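Aminotransferase (Psychrobacter arcticus 273-4, PDB 3IF2) binds pyridoxal 5'-phosphate and probably transfers amino groups between amino acids and 2-oxo acids, perhaps between valine and pyruvate. Local coordinates at residues D144-P150 with G205-C211; F193-E197 with H230-I234; L386-T391 with V432-V436. All coordinates share one frame; numbering follows the deposited sequence. Where two conformers were deposited one is given.

Contact 1. Residues D144-P150 with G205-C211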
loop_
_atom_site.group_PDB
_atom_site.type_symbol
_atom_site.label_atom_id
_atom_site.label_comp_id
_atom_site.label_asym_id
_atom_site.label_seq_id
_atom_site.Cartn_x
_atom_site.Cartn_y
_atom_site.Cartn_z
ATOM N N ASP A 144 -7.803 19.808 17.318
ATOM C CA ASP A 144 -8.296 18.725 16.446
ATOM C C ASP A 144 -9.249 19.260 15.379
ATOM O O ASP A 144 -10.074 20.128 15.658
ATOM C CB ASP A 144 -9.028 17.623 17.248
ATOM C CG ASP A 144 -8.082 16.665 17.960
ATOM O OD1 ASP A 144 -6.846 16.708 17.741
ATOM O OD2 ASP A 144 -8.601 15.828 18.725
ATOM N N LYS A 145 -9.101 18.759 14.156
ATOM C CA LYS A 145 -10.010 19.085 13.062
ATOM C C LYS A 145 -10.582 17.797 12.481
ATOM O O LYS A 145 -9.944 16.746 12.532
ATOM C CB LYS A 145 -9.342 19.920 11.977
ATOM C CG LYS A 145 -8.781 21.227 12.468
ATOM C CD LYS A 145 -8.569 22.221 11.340
ATOM C CE LYS A 145 -7.931 23.480 11.885
ATOM N NZ LYS A 145 -7.903 24.577 10.902
ATOM N N SER A 146 -11.781 17.900 11.917
ATOM C CA SER A 146 -12.507 16.765 11.362
ATOM C C SER A 146 -12.737 16.875 9.871
ATOM O O SER A 146 -12.679 17.975 9.308
ATOM C CB SER A 146 -13.864 16.653 12.066
ATOM O OG SER A 146 -13.677 16.201 13.380
ATOM N N ILE A 147 -12.993 15.717 9.251
ATOM C CA ILE A 147 -13.374 15.612 7.836
ATOM C C ILE A 147 -14.907 15.687 7.879
ATOM O O ILE A 147 -15.541 14.862 8.534
ATOM C CB ILE A 147 -12.912 14.280 7.210
ATOM C CG1 ILE A 147 -11.387 14.072 7.386
ATOM C CG2 ILE A 147 -13.297 14.212 5.747
ATOM C CD1 ILE A 147 -10.471 15.188 6.832
ATOM N N LEU A 148 -15.495 16.698 7.234
ATOM C CA LEU A 148 -16.952 16.888 7.226
ATOM C C LEU A 148 -17.600 16.011 6.155
ATOM O O LEU A 148 -17.265 16.131 4.981
ATOM C CB LEU A 148 -17.330 18.366 7.007
ATOM C CG LEU A 148 -18.819 18.765 6.901
ATOM C CD1 LEU A 148 -19.648 18.233 8.052
ATOM C CD2 LEU A 148 -18.960 20.265 6.830
ATOM N N LEU A 149 -18.502 15.119 6.577
ATOM C CA LEU A 149 -19.292 14.283 5.689
ATOM C C LEU A 149 -20.615 15.037 5.630
ATOM O O LEU A 149 -21.348 15.046 6.610
ATOM C CB LEU A 149 -19.457 12.865 6.251
ATOM C CG LEU A 149 -18.192 12.070 6.599
ATOM C CD1 LEU A 149 -18.570 10.651 6.991
ATOM C CD2 LEU A 149 -17.196 12.050 5.455
ATOM N N PRO A 150 -20.922 15.703 4.500
ATOM C CA PRO A 150 -22.131 16.515 4.409
ATOM C C PRO A 150 -23.456 15.749 4.411
ATOM O O PRO A 150 -24.518 16.363 4.576
ATOM C CB PRO A 150 -21.928 17.274 3.099
ATOM C CG PRO A 150 -21.208 16.357 2.267
ATOM C CD PRO A 150 -20.299 15.566 3.172
ATOM N N GLY A 205 -13.669 27.111 12.537
ATOM C CA GLY A 205 -12.408 26.701 11.899
ATOM C C GLY A 205 -11.819 25.356 12.305
ATOM O O GLY A 205 -10.608 25.170 12.172
ATOM N N ARG A 206 -12.675 24.423 12.742
ATOM C CA ARG A 206 -12.273 23.081 13.196
ATOM C C ARG A 206 -12.622 21.956 12.199
ATOM O O ARG A 206 -12.723 20.778 12.585
ATOM C CB ARG A 206 -12.879 22.808 14.587
ATOM C CG ARG A 206 -12.405 23.797 15.656
ATOM C CD ARG A 206 -12.890 23.438 17.068
ATOM N NE ARG A 206 -14.341 23.514 17.217
ATOM C CZ ARG A 206 -15.158 22.463 17.235
ATOM N NH1 ARG A 206 -14.677 21.230 17.124
ATOM N NH2 ARG A 206 -16.464 22.653 17.378
ATOM N N ILE A 207 -12.803 22.307 10.919
ATOM C CA ILE A 207 -13.081 21.323 9.842
ATOM C C ILE A 207 -11.923 21.470 8.849
ATOM O O ILE A 207 -11.705 22.556 8.313
ATOM C CB ILE A 207 -14.463 21.542 9.151
ATOM C CG1 ILE A 207 -15.612 21.265 10.129
ATOM C CG2 ILE A 207 -14.622 20.644 7.920
ATOM C CD1 ILE A 207 -15.714 19.811 10.601
ATOM N N GLY A 208 -11.165 20.398 8.643
ATOM C CA GLY A 208 -10.015 20.408 7.716
ATOM C C GLY A 208 -10.313 20.169 6.235
ATOM O O GLY A 208 -9.583 20.654 5.378
ATOM N N ALA A 209 -11.370 19.412 5.943
ATOM C CA ALA A 209 -11.801 19.116 4.572
ATOM C C ALA A 209 -13.243 18.636 4.568
ATOM O O ALA A 209 -13.768 18.290 5.622
ATOM C CB ALA A 209 -10.912 18.054 3.963
ATOM N N ILE A 210 -13.875 18.654 3.388
ATOM C CA ILE A 210 -15.222 18.099 3.194
ATOM C C ILE A 210 -15.037 16.880 2.303
ATOM O O ILE A 210 -14.237 16.931 1.366
ATOM C CB ILE A 210 -16.213 19.075 2.533
ATOM C CG1 ILE A 210 -16.363 20.342 3.378
ATOM C CG2 ILE A 210 -17.585 18.422 2.392
ATOM C CD1 ILE A 210 -17.358 21.367 2.804
ATOM N N CYS A 211 -15.759 15.796 2.587
ATOM C CA CYS A 211 -15.674 14.575 1.785
ATOM C C CYS A 211 -16.988 13.813 1.588
ATOM O O CYS A 211 -17.814 13.749 2.497
ATOM C CB CYS A 211 -14.652 13.621 2.393
ATOM S SG CYS A 211 -14.339 12.175 1.336
#

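Contact 2. Residues F193-E197 with H230-I234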
loop_
_atom_site.group_PDB
_atom_site.type_symbol
_atom_site.label_atom_id
_atom_site.label_comp_id
_atom_site.label_asym_id
_atom_site.label_seq_id
_atom_site.Cartn_x
_atom_site.Cartn_y
_atom_site.Cartn_z
ATOM N N PHE A 193 -28.585 21.454 4.455
ATOM C CA PHE A 193 -27.705 22.632 4.445
ATOM C C PHE A 193 -27.904 23.556 5.650
ATOM O O PHE A 193 -26.961 24.242 6.023
ATOM C CB PHE A 193 -27.777 23.410 3.113
ATOM C CG PHE A 193 -27.120 22.679 1.941
ATOM C CD1 PHE A 193 -25.717 22.610 1.835
ATOM C CD2 PHE A 193 -27.898 22.062 0.945
ATOM C CE1 PHE A 193 -25.111 21.936 0.773
ATOM C CE2 PHE A 193 -27.299 21.391 -0.127
ATOM C CZ PHE A 193 -25.903 21.320 -0.208
ATOM N N GLU A 194 -29.104 23.574 6.250
ATOM C CA GLU A 194 -29.378 24.362 7.484
ATOM C C GLU A 194 -28.428 23.874 8.592
ATOM O O GLU A 194 -27.663 24.667 9.146
ATOM C CB GLU A 194 -30.868 24.245 7.917
ATOM C CG GLU A 194 -31.275 25.075 9.134
ATOM N N ALA A 195 -28.442 22.560 8.835
ATOM C CA ALA A 195 -27.603 21.908 9.849
ATOM C C ALA A 195 -26.098 22.018 9.579
ATOM O O ALA A 195 -25.327 22.326 10.491
ATOM C CB ALA A 195 -27.981 20.449 9.977
ATOM N N LEU A 196 -25.696 21.779 8.331
ATOM C CA LEU A 196 -24.276 21.804 7.927
ATOM C C LEU A 196 -23.646 23.195 8.003
ATOM O O LEU A 196 -22.575 23.376 8.601
ATOM C CB LEU A 196 -24.121 21.231 6.498
ATOM C CG LEU A 196 -22.749 21.099 5.819
ATOM C CD1 LEU A 196 -22.844 20.125 4.635
ATOM C CD2 LEU A 196 -22.119 22.417 5.353
ATOM N N GLU A 197 -24.342 24.170 7.428
ATOM C CA GLU A 197 -23.823 25.542 7.280
ATOM C C GLU A 197 -23.727 26.274 8.631
ATOM O O GLU A 197 -22.938 27.211 8.765
ATOM C CB GLU A 197 -24.664 26.279 6.218
ATOM C CG GLU A 197 -23.965 27.340 5.348
ATOM C CD GLU A 197 -24.555 27.417 3.899
ATOM O OE1 GLU A 197 -25.645 26.845 3.623
ATOM O OE2 GLU A 197 -23.908 28.037 3.019
ATOM N N HIS A 230 -23.124 23.843 -4.259
ATOM C CA HIS A 230 -23.278 24.466 -2.942
ATOM C C HIS A 230 -22.092 24.044 -2.044
ATOM O O HIS A 230 -21.460 24.905 -1.422
ATOM C CB HIS A 230 -24.631 24.049 -2.322
ATOM C CG HIS A 230 -25.093 24.905 -1.188
ATOM N ND1 HIS A 230 -26.411 24.935 -0.794
ATOM C CD2 HIS A 230 -24.442 25.794 -0.399
ATOM C CE1 HIS A 230 -26.541 25.771 0.223
ATOM N NE2 HIS A 230 -25.362 26.306 0.480
ATOM N N LEU A 231 -21.775 22.742 -2.016
ATOM C CA LEU A 231 -20.641 22.233 -1.212
ATOM C C LEU A 231 -19.299 22.832 -1.650
ATOM O O LEU A 231 -18.473 23.169 -0.791
ATOM C CB LEU A 231 -20.585 20.698 -1.191
ATOM C CG LEU A 231 -21.709 19.974 -0.431
ATOM C CD1 LEU A 231 -21.692 18.497 -0.774
ATOM C CD2 LEU A 231 -21.637 20.208 1.093
ATOM N N ALA A 232 -19.099 22.986 -2.962
ATOM C CA ALA A 232 -17.901 23.650 -3.503
ATOM C C ALA A 232 -17.781 25.118 -3.012
ATOM O O ALA A 232 -16.671 25.560 -2.722
ATOM C CB ALA A 232 -17.878 23.585 -5.031
ATOM N N GLU A 233 -18.899 25.858 -2.915
ATOM C CA GLU A 233 -18.888 27.254 -2.381
ATOM C C GLU A 233 -18.521 27.247 -0.906
ATOM O O GLU A 233 -17.619 27.972 -0.490
ATOM C CB GLU A 233 -20.249 27.962 -2.477
ATOM C CG GLU A 233 -20.778 28.307 -3.861
ATOM C CD GLU A 233 -22.132 29.053 -3.782
ATOM O OE1 GLU A 233 -23.075 28.564 -3.088
ATOM O OE2 GLU A 233 -22.252 30.134 -4.420
ATOM N N ILE A 234 -19.234 26.421 -0.131
ATOM C CA ILE A 234 -18.994 26.278 1.316
ATOM C C ILE A 234 -17.530 25.943 1.552
ATOM O O ILE A 234 -16.876 26.610 2.345
ATOM C CB ILE A 234 -19.913 25.215 1.991
ATOM C CG1 ILE A 234 -21.378 25.634 1.924
ATOM C CG2 ILE A 234 -19.564 25.041 3.459
ATOM C CD1 ILE A 234 -22.315 24.580 2.416
#

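Contact 3. Residues L386-T391 with V432-V436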
loop_
_atom_site.group_PDB
_atom_site.type_symbol
_atom_site.label_atom_id
_atom_site.label_comp_id
_atom_site.label_asym_id
_atom_site.label_seq_id
_atom_site.Cartn_x
_atom_site.Cartn_y
_atom_site.Cartn_z
ATOM N N LEU A 386 -30.307 -13.744 9.776
ATOM C CA LEU A 386 -30.035 -14.108 8.374
ATOM C C LEU A 386 -28.725 -14.912 8.265
ATOM O O LEU A 386 -28.687 -15.912 7.537
ATOM C CB LEU A 386 -29.992 -12.865 7.473
ATOM C CG LEU A 386 -31.264 -12.029 7.335
ATOM C CD1 LEU A 386 -30.959 -10.705 6.659
ATOM C CD2 LEU A 386 -32.338 -12.794 6.587
ATOM N N LYS A 387 -27.681 -14.496 9.001
ATOM C CA LYS A 387 -26.367 -15.199 9.012
ATOM C C LYS A 387 -26.499 -16.663 9.454
ATOM O O LYS A 387 -25.855 -17.540 8.859
ATOM C CB LYS A 387 -25.326 -14.454 9.874
ATOM C CG LYS A 387 -23.930 -15.128 10.000
ATOM C CD LYS A 387 -22.820 -14.161 10.488
ATOM C CE LYS A 387 -23.136 -13.511 11.848
ATOM N NZ LYS A 387 -23.204 -14.448 13.011
ATOM N N ALA A 388 -27.330 -16.899 10.478
ATOM C CA ALA A 388 -27.640 -18.251 10.987
ATOM C C ALA A 388 -28.473 -19.090 9.985
ATOM O O ALA A 388 -28.501 -20.314 10.120
ATOM C CB ALA A 388 -28.346 -18.183 12.378
ATOM N N LYS A 389 -29.159 -18.436 9.023
ATOM C CA LYS A 389 -29.916 -19.099 7.926
ATOM C C LYS A 389 -29.176 -19.017 6.557
ATOM O O LYS A 389 -29.799 -19.123 5.483
ATOM C CB LYS A 389 -31.352 -18.538 7.830
ATOM C CG LYS A 389 -32.142 -18.646 9.145
ATOM C CD LYS A 389 -33.605 -18.173 9.037
ATOM C CE LYS A 389 -34.553 -19.307 8.631
ATOM N NZ LYS A 389 -34.769 -20.336 9.705
ATOM N N GLY A 390 -27.855 -18.821 6.599
ATOM C CA GLY A 390 -27.016 -18.798 5.410
ATOM C C GLY A 390 -26.957 -17.579 4.501
ATOM O O GLY A 390 -26.195 -17.616 3.533
ATOM N N THR A 391 -27.729 -16.519 4.777
ATOM C CA THR A 391 -27.740 -15.290 3.943
ATOM C C THR A 391 -27.019 -14.108 4.646
ATOM O O THR A 391 -27.359 -13.745 5.780
ATOM C CB THR A 391 -29.179 -14.915 3.535
ATOM O OG1 THR A 391 -29.738 -15.990 2.781
ATOM C CG2 THR A 391 -29.215 -13.662 2.668
ATOM N N VAL A 432 -35.212 -15.601 1.452
ATOM C CA VAL A 432 -34.961 -15.742 2.904
ATOM C C VAL A 432 -35.189 -14.406 3.621
ATOM O O VAL A 432 -35.822 -14.387 4.677
ATOM C CB VAL A 432 -33.526 -16.299 3.221
ATOM C CG1 VAL A 432 -33.310 -16.454 4.735
ATOM C CG2 VAL A 432 -33.306 -17.642 2.529
ATOM N N ILE A 433 -34.680 -13.311 3.053
ATOM C CA ILE A 433 -34.927 -11.950 3.580
ATOM C C ILE A 433 -36.429 -11.680 3.680
ATOM O O ILE A 433 -36.891 -11.141 4.681
ATOM C CB ILE A 433 -34.269 -10.843 2.718
ATOM C CG1 ILE A 433 -32.737 -10.873 2.873
ATOM C CG2 ILE A 433 -34.781 -9.443 3.116
ATOM C CD1 ILE A 433 -31.982 -10.053 1.839
ATOM N N GLY A 434 -37.188 -12.094 2.668
ATOM C CA GLY A 434 -38.626 -11.916 2.671
ATOM C C GLY A 434 -39.330 -12.706 3.760
ATOM O O GLY A 434 -40.172 -12.160 4.479
ATOM N N GLU A 435 -38.979 -13.987 3.892
ATOM C CA GLU A 435 -39.600 -14.870 4.885
ATOM C C GLU A 435 -39.337 -14.370 6.301
ATOM O O GLU A 435 -40.286 -14.148 7.054
ATOM C CB GLU A 435 -39.151 -16.332 4.703
ATOM C CG GLU A 435 -39.813 -17.012 3.479
ATOM C CD GLU A 435 -39.164 -18.332 3.062
ATOM O OE1 GLU A 435 -37.914 -18.441 3.112
ATOM O OE2 GLU A 435 -39.905 -19.252 2.638
ATOM N N VAL A 436 -38.065 -14.120 6.618
ATOM C CA VAL A 436 -37.674 -13.651 7.958
ATOM C C VAL A 436 -38.359 -12.324 8.344
ATOM O O VAL A 436 -38.945 -12.239 9.439
ATOM C CB VAL A 436 -36.130 -13.573 8.117
ATOM C CG1 VAL A 436 -35.732 -12.915 9.441
ATOM C CG2 VAL A 436 -35.521 -14.975 8.004
#

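Contact 1. Residues D144-P150 with G205-C211
Ser146 and Leu148 hold strand 207-213 alongside strand 142-149 through four backbone bonds. Ser146 N gives to Arg206 O (3.1 Å), while Ser146 O accepts the N-H of Gly208 (N to O 2.9 Å). Two residues on, Leu148 N meets Ala209 O at 2.8 Å, nearly straight (169°) and in the carbonyl plane, and Leu148 O accepts from Cys211 N at 2.8 Å. Ser146 thus straddles Ile207 and Leu148 straddles Ile210: one residue, Ile147, stands opposite two, Gly208 and Ala209, which makes a beta bulge in a parallel pair. The backbones of Lys145, Ile147 and Leu149 turn to the other neighbours, bonding to Gly128, to His167 and Ala169, and to Ala169 and Val171. Both strands belong to the mixed, largely parallel central sheet of the large domain of a fold type I pyridoxal-phosphate enzyme; beyond Cys211, strand 207-213 runs on to the cofactor pocket at Ser213. Apolar side chains meet on both faces. On one, Ile207 CG2 lies 3.7 Å from Leu148 CB, and Pro150 CD rests on Ile210 CG2; on the other, Ile147 CG2 touches Cys211 CB at 3.7 Å and Ile147 CD1 reaches Ala209 CB. At the outer end Lys145, extended beyond CG, runs past the Arg206 carbonyl and brings NZ within 3.0 Å of Gly205 O, a weak bond. Gly205 ends the preceding helix in a Schellman motif, and the lysine also makes a cation-pi contact with Phe130. A leucine in place of Lys145 would probably leave the Gly205 carbonyl without this weak donor and the Phe130 ring without its cation.

Contact 2. Residues F193-E197 with H230-I234
Glu197 OE2 is gripped by two groups, through a salt bridge to Arg237 NH1 and a weak hydrogen bond from His230 NE2 (3.4 Å). The same NE2 is 3.2 Å from Glu197 OE1, a second weak and more bent bond, so the histidine N-H is shared between the two carboxylate oxygens. OE2 sits at the ring edge in the imidazole plane, whereas OE1 approaches obliquely. Arg237 is the stronger partner, and its charge probably helps keep the carboxylate ionised. While its edge faces Glu197, the His230 ring lays one face on Phe193 in a face-to-face stack, with centroids 3.9 Å apart and planes inclined by 15°. ND1 lies over the centre of the phenyl ring, and Phe193 CD1 over the centre of the imidazole. With CG anti to the backbone N (chi1 -163°), His230 is thrown across the gap between the helices, where stack and carboxylate together probably limit its rotation. Beside the stack, Ile234 CD1 meets Phe193 CD1 at the edge of the ring, near its plane. Deeper in, Leu196 forks between two partners: CD1 touches Leu231 CD2 and CD2 touches Ile234 CD1, each at 3.7 Å, the two leucines crossing at about a right angle. Segments 193-197 and 230-234 run nearly parallel (16°), yet their axes stay 12.4 Å apart, a separation spanned by side chains. On the sheet side, Leu196 and Leu231 both rest on Pro150, just after strand 142-149, and Leu202 of helix 200-203 touches Leu196 and Ile234.

Contact 3. Residues L386-T391 with V432-V436
Leu386 packs among Val432, Ile433 and Val436. Its CG, anti to the carbonyl carbon (chi1 -63°), turns the isobutyl end toward helix 423-441, where the two methyls divide the work: CD2 lies 4.1 Å from Val436 CG2 and 4.2 Å from Val432 CG1, while CD1 faces Ile433 CG1. At the outer margin the aliphatic part of Lys389 adds to this, its CD reaching Val436 CG2 at 3.9 Å. One polar atom lies against hydrocarbon: Thr391 OG1 is 3.8 Å from Val432 CB and accepts a hydrogen bond from Asn35 ND2. Backbone bonds within 386-391 shape the turn that presents these groups, and Gly390 also bonds to Asn35 by its backbone. Gly390, at positive phi, ends helix 379-388 in a Schellman motif, with Thr391 N bonded to Leu386 O (3.0 Å) and Gly390 N to Lys387 O (3.3 Å). Lys389 N is an additional donor to Leu386 O, reaching it from the face of the carbonyl plane opposite to Thr391 N. The chain is thereby turned from helix 379-388 into strand 391-392, which pairs in parallel with strand 35-36. Helix 423-441 flanks that turn, and Ile393 packs against both Leu386 and Ile433.

In the fold
From the N terminus, strand 142-149 opens contact 1, which closes after 54 intervening residues when strand 207-213 joins it in the central sheet. Inside that loop helix 193-197 opens contact 2, whose partner, helix 225-237, comes only after strand 207-213; the two loops therefore cross. Their centres are 12 Å apart and they touch, Pro150 CB meeting Leu196 CD1 at 3.4 Å, so the helices pack as a layer against the sheet. Contact 3 follows in series, closing the 40-residue loop between helix 379-388 and the late helix 423-441. It is remote, its nearest atoms about 25 Å from contact 1 and about 30 Å from contact 2, and belongs to the C-terminal part of the fold.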